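Long-range contacts in hypothetical protein ylbA (Escherichia coli, PDB 1RC6), which catalyses the manganese-dependent hydrolysis of (S)-ureidoglycine to (S)-ureidoglycolate and ammonia, a step in the anaerobic use of allantoin as a nitrogen source: residues I39-L50 with D61-N72; L50-D61 with K224-A232. One frame throughout, in Å; residues are numbered along the deposited sequence.

Contact 1 of 2, residues I39-L50 with D61-N72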
loop_
_atom_site.group_PDB
_atom_site.type_symbol
_atom_site.label_atom_id
_atom_site.label_comp_id
_atom_site.label_asym_id
_atom_site.label_seq_id
_atom_site.Cartn_x
_atom_site.Cartn_y
_atom_site.Cartn_z
ATOM N N ILE A 39 -1.256 -0.831 -18.270
ATOM C CA ILE A 39 -0.014 -0.105 -18.062
ATOM C C ILE A 39 1.141 -0.782 -18.790
ATOM O O ILE A 39 1.448 -1.945 -18.536
ATOM C CB ILE A 39 0.344 -0.027 -16.562
ATOM C CG1 ILE A 39 -0.813 0.598 -15.778
ATOM C CG2 ILE A 39 1.610 0.800 -16.370
ATOM C CD1 ILE A 39 -0.604 0.588 -14.278
ATOM N N PRO A 40 1.799 -0.060 -19.705
ATOM C CA PRO A 40 2.923 -0.670 -20.425
ATOM C C PRO A 40 3.950 -1.299 -19.461
ATOM O O PRO A 40 4.303 -0.724 -18.427
ATOM C CB PRO A 40 3.493 0.497 -21.238
ATOM C CG PRO A 40 3.079 1.712 -20.453
ATOM C CD PRO A 40 1.672 1.373 -20.022
ATOM N N GLY A 41 4.405 -2.498 -19.808
ATOM C CA GLY A 41 5.350 -3.211 -18.977
ATOM C C GLY A 41 4.668 -4.282 -18.141
ATOM O O GLY A 41 5.304 -5.231 -17.696
ATOM N N PHE A 42 3.373 -4.139 -17.902
ATOM C CA PHE A 42 2.680 -5.138 -17.104
ATOM C C PHE A 42 2.041 -6.177 -18.029
ATOM O O PHE A 42 1.171 -5.855 -18.838
ATOM C CB PHE A 42 1.641 -4.467 -16.197
ATOM C CG PHE A 42 2.249 -3.580 -15.116
ATOM C CD1 PHE A 42 2.886 -2.374 -15.449
ATOM C CD2 PHE A 42 2.195 -3.955 -13.770
ATOM C CE1 PHE A 42 3.460 -1.553 -14.451
ATOM C CE2 PHE A 42 2.764 -3.149 -12.760
ATOM C CZ PHE A 42 3.400 -1.940 -13.102
ATOM N N GLU A 43 2.504 -7.421 -17.919
ATOM C CA GLU A 43 2.002 -8.504 -18.753
ATOM C C GLU A 43 1.256 -9.542 -17.941
ATOM O O GLU A 43 1.585 -9.793 -16.782
ATOM C CB GLU A 43 3.155 -9.202 -19.461
ATOM C CG GLU A 43 4.111 -8.281 -20.170
ATOM C CD GLU A 43 3.491 -7.638 -21.377
ATOM O OE1 GLU A 43 4.195 -6.866 -22.064
ATOM O OE2 GLU A 43 2.298 -7.912 -21.638
ATOM N N ASN A 44 0.251 -10.143 -18.566
ATOM C CA ASN A 44 -0.544 -11.192 -17.940
ATOM C C ASN A 44 -0.957 -10.935 -16.490
ATOM O O ASN A 44 -0.728 -11.777 -15.611
ATOM C CB ASN A 44 0.226 -12.502 -18.026
ATOM C CG ASN A 44 0.741 -12.766 -19.415
ATOM O OD1 ASN A 44 -0.009 -12.697 -20.382
ATOM N ND2 ASN A 44 2.029 -13.071 -19.527
ATOM N N CYS A 45 -1.589 -9.789 -16.251
ATOM C CA CYS A 45 -2.027 -9.419 -14.908
ATOM C C CYS A 45 -2.977 -8.235 -15.000
ATOM O O CYS A 45 -2.899 -7.452 -15.944
ATOM C CB CYS A 45 -0.830 -8.991 -14.064
ATOM S SG CYS A 45 -0.110 -7.434 -14.664
ATOM N N ASP A 46 -3.854 -8.101 -14.010
ATOM C CA ASP A 46 -4.797 -6.992 -13.975
ATOM C C ASP A 46 -4.249 -5.910 -13.052
ATOM O O ASP A 46 -4.091 -6.133 -11.853
ATOM C CB ASP A 46 -6.160 -7.452 -13.454
ATOM C CG ASP A 46 -6.773 -8.539 -14.305
ATOM O OD1 ASP A 46 -6.640 -8.439 -15.540
ATOM O OD2 ASP A 46 -7.387 -9.478 -13.738
ATOM N N ALA A 47 -3.942 -4.745 -13.608
ATOM C CA ALA A 47 -3.426 -3.660 -12.780
ATOM C C ALA A 47 -4.486 -2.596 -12.594
ATOM O O ALA A 47 -5.161 -2.181 -13.535
ATOM C CB ALA A 47 -2.178 -3.042 -13.399
ATOM N N THR A 48 -4.647 -2.162 -11.359
ATOM C CA THR A 48 -5.616 -1.139 -11.084
ATOM C C THR A 48 -4.994 -0.036 -10.241
ATOM O O THR A 48 -4.645 -0.230 -9.083
ATOM C CB THR A 48 -6.861 -1.756 -10.411
ATOM O OG1 THR A 48 -7.524 -0.758 -9.631
ATOM C CG2 THR A 48 -6.478 -2.936 -9.543
ATOM N N ILE A 49 -4.818 1.115 -10.870
ATOM C CA ILE A 49 -4.254 2.295 -10.225
ATOM C C ILE A 49 -5.201 2.819 -9.132
ATOM O O ILE A 49 -6.418 2.859 -9.328
ATOM C CB ILE A 49 -4.029 3.391 -11.262
ATOM C CG1 ILE A 49 -3.023 2.908 -12.298
ATOM C CG2 ILE A 49 -3.562 4.650 -10.599
ATOM C CD1 ILE A 49 -2.981 3.765 -13.541
ATOM N N LEU A 50 -4.636 3.217 -7.991
ATOM C CA LEU A 50 -5.420 3.724 -6.866
ATOM C C LEU A 50 -5.185 5.212 -6.652
ATOM O O LEU A 50 -5.719 6.028 -7.378
ATOM C CB LEU A 50 -5.076 2.929 -5.609
ATOM C CG LEU A 50 -5.297 1.424 -5.844
ATOM C CD1 LEU A 50 -4.910 0.632 -4.613
ATOM C CD2 LEU A 50 -6.743 1.168 -6.192
ATOM N N ASP A 61 -0.131 4.622 -6.140
ATOM C CA ASP A 61 -0.041 3.252 -5.660
ATOM C C ASP A 61 -0.953 2.359 -6.480
ATOM O O ASP A 61 -1.849 2.851 -7.173
ATOM C CB ASP A 61 -0.314 3.159 -4.154
ATOM C CG ASP A 61 -1.597 3.822 -3.742
ATOM O OD1 ASP A 61 -1.821 3.908 -2.517
ATOM O OD2 ASP A 61 -2.377 4.253 -4.627
ATOM N N TYR A 62 -0.699 1.054 -6.443
ATOM C CA TYR A 62 -1.466 0.120 -7.252
ATOM C C TYR A 62 -1.822 -1.168 -6.552
ATOM O O TYR A 62 -1.249 -1.536 -5.527
ATOM C CB TYR A 62 -0.682 -0.314 -8.498
ATOM C CG TYR A 62 0.166 0.721 -9.191
ATOM C CD1 TYR A 62 1.192 1.388 -8.516
ATOM C CD2 TYR A 62 -0.040 1.018 -10.535
ATOM C CE1 TYR A 62 1.991 2.337 -9.171
ATOM C CE2 TYR A 62 0.753 1.960 -11.199
ATOM C CZ TYR A 62 1.762 2.610 -10.513
ATOM O OH TYR A 62 2.528 3.526 -11.188
ATOM N N LEU A 63 -2.771 -1.863 -7.155
ATOM C CA LEU A 63 -3.198 -3.162 -6.689
ATOM C C LEU A 63 -3.055 -3.975 -7.972
ATOM O O LEU A 63 -3.608 -3.611 -9.005
ATOM C CB LEU A 63 -4.642 -3.123 -6.224
ATOM C CG LEU A 63 -5.167 -4.391 -5.547
ATOM C CD1 LEU A 63 -6.520 -4.070 -4.920
ATOM C CD2 LEU A 63 -5.304 -5.535 -6.555
ATOM N N VAL A 64 -2.290 -5.055 -7.924
ATOM C CA VAL A 64 -2.088 -5.841 -9.124
ATOM C C VAL A 64 -2.202 -7.331 -8.872
ATOM O O VAL A 64 -1.474 -7.890 -8.044
ATOM C CB VAL A 64 -0.691 -5.563 -9.737
ATOM C CG1 VAL A 64 -0.580 -6.225 -11.100
ATOM C CG2 VAL A 64 -0.451 -4.063 -9.844
ATOM N N THR A 65 -3.126 -7.983 -9.567
ATOM C CA THR A 65 -3.234 -9.423 -9.404
ATOM C C THR A 65 -2.471 -10.036 -10.587
ATOM O O THR A 65 -2.758 -9.762 -11.767
ATOM C CB THR A 65 -4.700 -9.918 -9.395
ATOM O OG1 THR A 65 -5.175 -10.012 -10.738
ATOM C CG2 THR A 65 -5.584 -8.962 -8.605
ATOM N N LEU A 66 -1.480 -10.853 -10.249
ATOM C CA LEU A 66 -0.643 -11.502 -11.240
ATOM C C LEU A 66 -1.170 -12.851 -11.659
ATOM O O LEU A 66 -1.410 -13.723 -10.827
ATOM C CB LEU A 66 0.759 -11.670 -10.677
ATOM C CG LEU A 66 1.306 -10.372 -10.076
ATOM C CD1 LEU A 66 2.484 -10.697 -9.177
ATOM C CD2 LEU A 66 1.686 -9.387 -11.198
ATOM N N HIS A 67 -1.363 -13.018 -12.956
ATOM C CA HIS A 67 -1.804 -14.302 -13.472
ATOM C C HIS A 67 -0.525 -15.091 -13.778
ATOM O O HIS A 67 0.571 -14.671 -13.379
ATOM C CB HIS A 67 -2.665 -14.083 -14.715
ATOM C CG HIS A 67 -3.966 -13.412 -14.413
ATOM N ND1 HIS A 67 -4.338 -12.207 -14.975
ATOM C CD2 HIS A 67 -4.947 -13.733 -13.534
ATOM C CE1 HIS A 67 -5.485 -11.814 -14.449
ATOM N NE2 HIS A 67 -5.874 -12.722 -13.572
ATOM N N GLN A 68 -0.644 -16.226 -14.458
ATOM C CA GLN A 68 0.541 -17.004 -14.777
ATOM C C GLN A 68 1.507 -16.165 -15.606
ATOM O O GLN A 68 1.156 -15.679 -16.680
ATOM C CB GLN A 68 0.153 -18.259 -15.538
ATOM C CG GLN A 68 -0.908 -19.046 -14.826
ATOM C CD GLN A 68 -1.251 -20.330 -15.523
ATOM O OE1 GLN A 68 -1.177 -20.429 -16.755
ATOM N NE2 GLN A 68 -1.650 -21.323 -14.746
ATOM N N ASN A 69 2.719 -15.996 -15.089
ATOM C CA ASN A 69 3.747 -15.206 -15.751
ATOM C C ASN A 69 3.426 -13.728 -15.734
ATOM O O ASN A 69 3.998 -12.947 -16.494
ATOM C CB ASN A 69 3.941 -15.660 -17.190
ATOM C CG ASN A 69 4.548 -17.035 -17.279
ATOM O OD1 ASN A 69 3.835 -18.040 -17.270
ATOM N ND2 ASN A 69 5.881 -17.092 -17.342
ATOM N N GLY A 70 2.502 -13.351 -14.862
ATOM C CA GLY A 70 2.123 -11.961 -14.762
ATOM C C GLY A 70 3.135 -11.225 -13.912
ATOM O O GLY A 70 3.649 -11.768 -12.931
ATOM N N GLY A 71 3.429 -9.990 -14.296
ATOM C CA GLY A 71 4.380 -9.198 -13.556
ATOM C C GLY A 71 4.937 -8.142 -14.476
ATOM O O GLY A 71 4.315 -7.792 -15.489
ATOM N N ASN A 72 6.111 -7.630 -14.132
ATOM C CA ASN A 72 6.749 -6.614 -14.943
ATOM C C ASN A 72 8.214 -6.951 -15.041
ATOM O O ASN A 72 8.959 -6.868 -14.064
ATOM C CB ASN A 72 6.559 -5.237 -14.311
ATOM C CG ASN A 72 7.037 -4.120 -15.207
ATOM O OD1 ASN A 72 8.192 -4.098 -15.633
ATOM N ND2 ASN A 72 6.146 -3.177 -15.496
#
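Ile39 meets Tyr62 with the end of its side chain, CD1 coming to the ring edge at 3.6 Å from CE2. The type II turn from Ile39 to Phe42 follows, and the Phe42 ring takes the amide of Asn72 over one face, the two planes 85° apart, with ND2 3.3 Å from CE1. The other end of that amide, OD1, is held by Gly75 N, while Phe42 also touches Phe119 of strand 118-121. Glu43 and Gly71 exchange both backbone bonds; at Asn44 the chain turns a corner, its carbonyl accepting His67 N at 3.0 Å. Cys45 holds SG between its backbone N and carbonyl carbon (chi1 68°), which lays the sulfur 3.8 Å from Val64 CG1. From here 46-49 runs as an antiparallel partner of 61-67 in a beta hairpin, and it is the outermost strand, within this chain, of the six-stranded sheet of the N-terminal cupin domain. Asp46 directs OD2 at the edge of the His67 ring, 3.1 Å from CE1, with carboxylate and ring planes 78° apart. An alanine in place of His67 removes the ring, and the Asp46 carboxylate, without that edge beside it, would probably be freer to turn. Ala47 packs its methyl near Val64 CG2, on the face that Cys45 and Ile49 share with Tyr62 and Leu66. On the other face Thr48 lies alongside Leu63, CG2 to CB 3.8 Å, while the backbones of the two residues exchange a pair of hydrogen bonds. Ile49 runs beside Tyr62, CG1 to CD2 3.9 Å, and Leu50 N closes the ladder on Asp61 O at 2.9 Å.

Contact 2 of 2, residues L50-D61 with K224-A232; sequences LSTPKLGASFVD and KGDYIFMGA
This buried side-chain interface joins the two cupin domains of the chain: the loop between the hairpin strands 46-49 and 60-67 of the first rests on strand 227-230 of the second. Tyr227 and Phe229, alternate residues of that strand, do most of the touching. The Tyr227 hydroxyl is gripped twice, receiving a hydrogen bond from Ser51 OG, which lies at the ring edge in its plane, and giving one to Asp61 OD1; both are modelled very short, so their exact lengths are doubtful. Asp61 reaches the phenol from the opposite direction with its carboxylate nearly perpendicular to the ring (83°), and its second oxygen, OD2, accepts Ser51 N at 2.6 Å. The buried carboxylate thus ties both ends of the loop to the tyrosine. Leu50 covers one face of the Tyr227 ring in a CH-pi contact, CD1 standing 3.9 Å from the ring centroid. Phe229 extends into the loop because its chi1 of 171° sets CG anti to the backbone N, and Leu55 slides past it in the opposite direction, CD1 to CD1 3.6 Å. Ala57 CB meets Phe229 CE2 at 3.6 Å and also lies over one face of the Phe59 ring, whose edge points at the Tyr227 hydroxyl. Around this core Phe59 stacks on Tyr132 of strand 127-135, Leu55 and Phe229 touch Ala27 of strand 26-29, and strand 202-208 flanks strand 227-230 on its other side.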
loop_
_atom_site.group_PDB
_atom_site.type_symbol
_atom_site.label_atom_id
_atom_site.label_comp_id
_atom_site.label_asym_id
_atom_site.label_seq_id
_atom_site.Cartn_x
_atom_site.Cartn_y
_atom_site.Cartn_z
ATOM N N LEU A 50 -4.636 3.217 -7.991
ATOM C CA LEU A 50 -5.420 3.724 -6.866
ATOM C C LEU A 50 -5.185 5.212 -6.652
ATOM O O LEU A 50 -5.719 6.028 -7.378
ATOM C CB LEU A 50 -5.076 2.929 -5.609
ATOM C CG LEU A 50 -5.297 1.424 -5.844
ATOM C CD1 LEU A 50 -4.910 0.632 -4.613
ATOM C CD2 LEU A 50 -6.743 1.168 -6.192
ATOM N N SER A 51 -4.393 5.582 -5.663
ATOM C CA SER A 51 -4.133 6.996 -5.451
ATOM C C SER A 51 -3.219 7.565 -6.549
ATOM O O SER A 51 -2.355 6.869 -7.087
ATOM C CB SER A 51 -3.489 7.206 -4.080
ATOM O OG SER A 51 -4.361 6.790 -3.039
ATOM N N THR A 52 -3.424 8.835 -6.886
ATOM C CA THR A 52 -2.615 9.529 -7.893
ATOM C C THR A 52 -2.671 11.000 -7.521
ATOM O O THR A 52 -3.522 11.405 -6.739
ATOM C CB THR A 52 -3.196 9.396 -9.315
ATOM O OG1 THR A 52 -4.451 10.080 -9.376
ATOM C CG2 THR A 52 -3.414 7.938 -9.689
ATOM N N PRO A 53 -1.763 11.819 -8.067
ATOM C CA PRO A 53 -1.770 13.248 -7.751
ATOM C C PRO A 53 -3.114 13.887 -8.064
ATOM O O PRO A 53 -3.550 14.804 -7.374
ATOM C CB PRO A 53 -0.658 13.794 -8.635
ATOM C CG PRO A 53 0.330 12.688 -8.603
ATOM C CD PRO A 53 -0.555 11.469 -8.833
ATOM N N LYS A 54 -3.770 13.388 -9.107
ATOM C CA LYS A 54 -5.055 13.921 -9.512
ATOM C C LYS A 54 -6.075 13.726 -8.405
ATOM O O LYS A 54 -7.149 14.316 -8.425
ATOM C CB LYS A 54 -5.525 13.246 -10.799
ATOM C CG LYS A 54 -6.508 14.099 -11.576
ATOM C CD LYS A 54 -6.564 13.721 -13.048
ATOM C CE LYS A 54 -7.318 14.777 -13.858
ATOM N NZ LYS A 54 -8.731 14.966 -13.407
ATOM N N LEU A 55 -5.735 12.892 -7.434
ATOM C CA LEU A 55 -6.623 12.644 -6.319
ATOM C C LEU A 55 -6.098 13.472 -5.153
ATOM O O LEU A 55 -6.731 13.559 -4.107
ATOM C CB LEU A 55 -6.597 11.165 -5.943
ATOM C CG LEU A 55 -7.869 10.562 -5.344
ATOM C CD1 LEU A 55 -7.525 9.383 -4.444
ATOM C CD2 LEU A 55 -8.593 11.612 -4.548
ATOM N N GLY A 56 -4.924 14.066 -5.340
ATOM C CA GLY A 56 -4.331 14.871 -4.290
ATOM C C GLY A 56 -3.093 14.250 -3.665
ATOM O O GLY A 56 -2.316 14.930 -2.996
ATOM N N ALA A 57 -2.900 12.956 -3.892
ATOM C CA ALA A 57 -1.757 12.248 -3.334
ATOM C C ALA A 57 -0.450 12.686 -3.967
ATOM O O ALA A 57 -0.422 13.167 -5.102
ATOM C CB ALA A 57 -1.939 10.754 -3.514
ATOM N N SER A 58 0.633 12.525 -3.214
ATOM C CA SER A 58 1.956 12.884 -3.697
ATOM C C SER A 58 2.681 11.581 -3.990
ATOM O O SER A 58 3.894 11.475 -3.829
ATOM C CB SER A 58 2.711 13.685 -2.637
ATOM O OG SER A 58 2.891 12.922 -1.455
ATOM N N PHE A 59 1.908 10.581 -4.404
ATOM C CA PHE A 59 2.428 9.267 -4.746
ATOM C C PHE A 59 1.421 8.590 -5.644
ATOM O O PHE A 59 0.334 9.121 -5.880
ATOM C CB PHE A 59 2.620 8.411 -3.492
ATOM C CG PHE A 59 1.363 8.246 -2.658
ATOM C CD1 PHE A 59 1.047 9.161 -1.655
ATOM C CD2 PHE A 59 0.500 7.172 -2.874
ATOM C CE1 PHE A 59 -0.105 9.008 -0.879
ATOM C CE2 PHE A 59 -0.655 7.013 -2.107
ATOM C CZ PHE A 59 -0.954 7.935 -1.108
ATOM N N VAL A 60 1.783 7.428 -6.170
ATOM C CA VAL A 60 0.866 6.663 -6.997
ATOM C C VAL A 60 0.984 5.264 -6.469
ATOM O O VAL A 60 2.097 4.775 -6.322
ATOM C CB VAL A 60 1.273 6.618 -8.469
ATOM C CG1 VAL A 60 0.224 5.856 -9.245
ATOM C CG2 VAL A 60 1.449 8.021 -9.027
ATOM N N ASP A 61 -0.131 4.622 -6.140
ATOM C CA ASP A 61 -0.041 3.252 -5.660
ATOM C C ASP A 61 -0.953 2.359 -6.480
ATOM O O ASP A 61 -1.849 2.851 -7.173
ATOM C CB ASP A 61 -0.314 3.159 -4.154
ATOM C CG ASP A 61 -1.597 3.822 -3.742
ATOM O OD1 ASP A 61 -1.821 3.908 -2.517
ATOM O OD2 ASP A 61 -2.377 4.253 -4.627
ATOM N N LYS A 224 -11.814 -6.206 3.801
ATOM C CA LYS A 224 -10.741 -6.760 2.997
ATOM C C LYS A 224 -10.973 -6.419 1.535
ATOM O O LYS A 224 -12.065 -6.634 1.015
ATOM C CB LYS A 224 -10.702 -8.270 3.200
ATOM C CG LYS A 224 -9.764 -9.035 2.306
ATOM C CD LYS A 224 -9.511 -10.407 2.922
ATOM C CE LYS A 224 -8.802 -11.344 1.965
ATOM N NZ LYS A 224 -9.685 -11.732 0.823
ATOM N N GLY A 225 -9.954 -5.864 0.885
ATOM C CA GLY A 225 -10.072 -5.497 -0.514
ATOM C C GLY A 225 -10.321 -4.014 -0.747
ATOM O O GLY A 225 -10.083 -3.503 -1.841
ATOM N N ASP A 226 -10.809 -3.316 0.271
ATOM C CA ASP A 226 -11.077 -1.888 0.152
ATOM C C ASP A 226 -9.787 -1.082 0.211
ATOM O O ASP A 226 -8.790 -1.525 0.787
ATOM C CB ASP A 226 -11.988 -1.411 1.286
ATOM C CG ASP A 226 -13.431 -1.855 1.118
ATOM O OD1 ASP A 226 -14.242 -1.549 2.022
ATOM O OD2 ASP A 226 -13.757 -2.502 0.090
ATOM N N TYR A 227 -9.816 0.109 -0.379
ATOM C CA TYR A 227 -8.666 0.989 -0.374
ATOM C C TYR A 227 -9.134 2.341 0.098
ATOM O O TYR A 227 -10.202 2.786 -0.279
ATOM C CB TYR A 227 -8.067 1.144 -1.768
ATOM C CG TYR A 227 -6.910 2.113 -1.778
ATOM C CD1 TYR A 227 -5.654 1.735 -1.308
ATOM C CD2 TYR A 227 -7.086 3.428 -2.199
ATOM C CE1 TYR A 227 -4.596 2.650 -1.255
ATOM C CE2 TYR A 227 -6.045 4.352 -2.157
ATOM C CZ TYR A 227 -4.808 3.958 -1.685
ATOM O OH TYR A 227 -3.791 4.874 -1.652
ATOM N N ILE A 228 -8.324 3.014 0.899
ATOM C CA ILE A 228 -8.727 4.307 1.404
ATOM C C ILE A 228 -7.644 5.359 1.280
ATOM O O ILE A 228 -6.509 5.143 1.710
ATOM C CB ILE A 228 -9.098 4.213 2.884
ATOM C CG1 ILE A 228 -10.038 3.039 3.108
ATOM C CG2 ILE A 228 -9.729 5.516 3.343
ATOM C CD1 ILE A 228 -10.291 2.765 4.563
ATOM N N PHE A 229 -8.000 6.498 0.699
ATOM C CA PHE A 229 -7.061 7.601 0.577
ATOM C C PHE A 229 -7.396 8.682 1.596
ATOM O O PHE A 229 -8.416 9.348 1.483
ATOM C CB PHE A 229 -7.099 8.233 -0.809
ATOM C CG PHE A 229 -6.312 9.505 -0.893
ATOM C CD1 PHE A 229 -6.945 10.718 -1.139
ATOM C CD2 PHE A 229 -4.929 9.495 -0.693
ATOM C CE1 PHE A 229 -6.210 11.910 -1.190
ATOM C CE2 PHE A 229 -4.188 10.669 -0.737
ATOM C CZ PHE A 229 -4.826 11.881 -0.987
ATOM N N MET A 230 -6.527 8.847 2.582
ATOM C CA MET A 230 -6.712 9.842 3.627
ATOM C C MET A 230 -5.826 11.031 3.267
ATOM O O MET A 230 -4.602 10.969 3.401
ATOM C CB MET A 230 -6.283 9.249 4.968
ATOM C CG MET A 230 -6.969 7.934 5.347
ATOM S SD MET A 230 -6.103 7.079 6.718
ATOM C CE MET A 230 -6.641 5.390 6.507
ATOM N N GLY A 231 -6.442 12.110 2.806
ATOM C CA GLY A 231 -5.683 13.285 2.411
ATOM C C GLY A 231 -5.002 14.069 3.521
ATOM O O GLY A 231 -5.161 13.779 4.708
ATOM N N ALA A 232 -4.231 15.075 3.124
ATOM C CA ALA A 232 -3.520 15.919 4.074
ATOM C C ALA A 232 -4.502 16.789 4.869
ATOM O O ALA A 232 -5.384 17.449 4.298
ATOM C CB ALA A 232 -2.510 16.795 3.338
#

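The centres of contacts 1 and 2 lie about 18 Å apart, and the two share Leu50 and Asp61, the residues at which the hairpin of contact 1 passes into the loop of contact 2. Along the chain 39-50, 50-61 and 61-72 follow one another, whereas 224-232 comes more than 160 residues later. Contact 1 builds one edge of the six-stranded sheet in the first cupin domain, and contact 2 carries that edge across to the seven-stranded sheet of the second. There Phe229 and His202, a manganese ligand by similarity, have side chains about 6 Å apart, which places the domain junction beside the probable metal site of this bicupin.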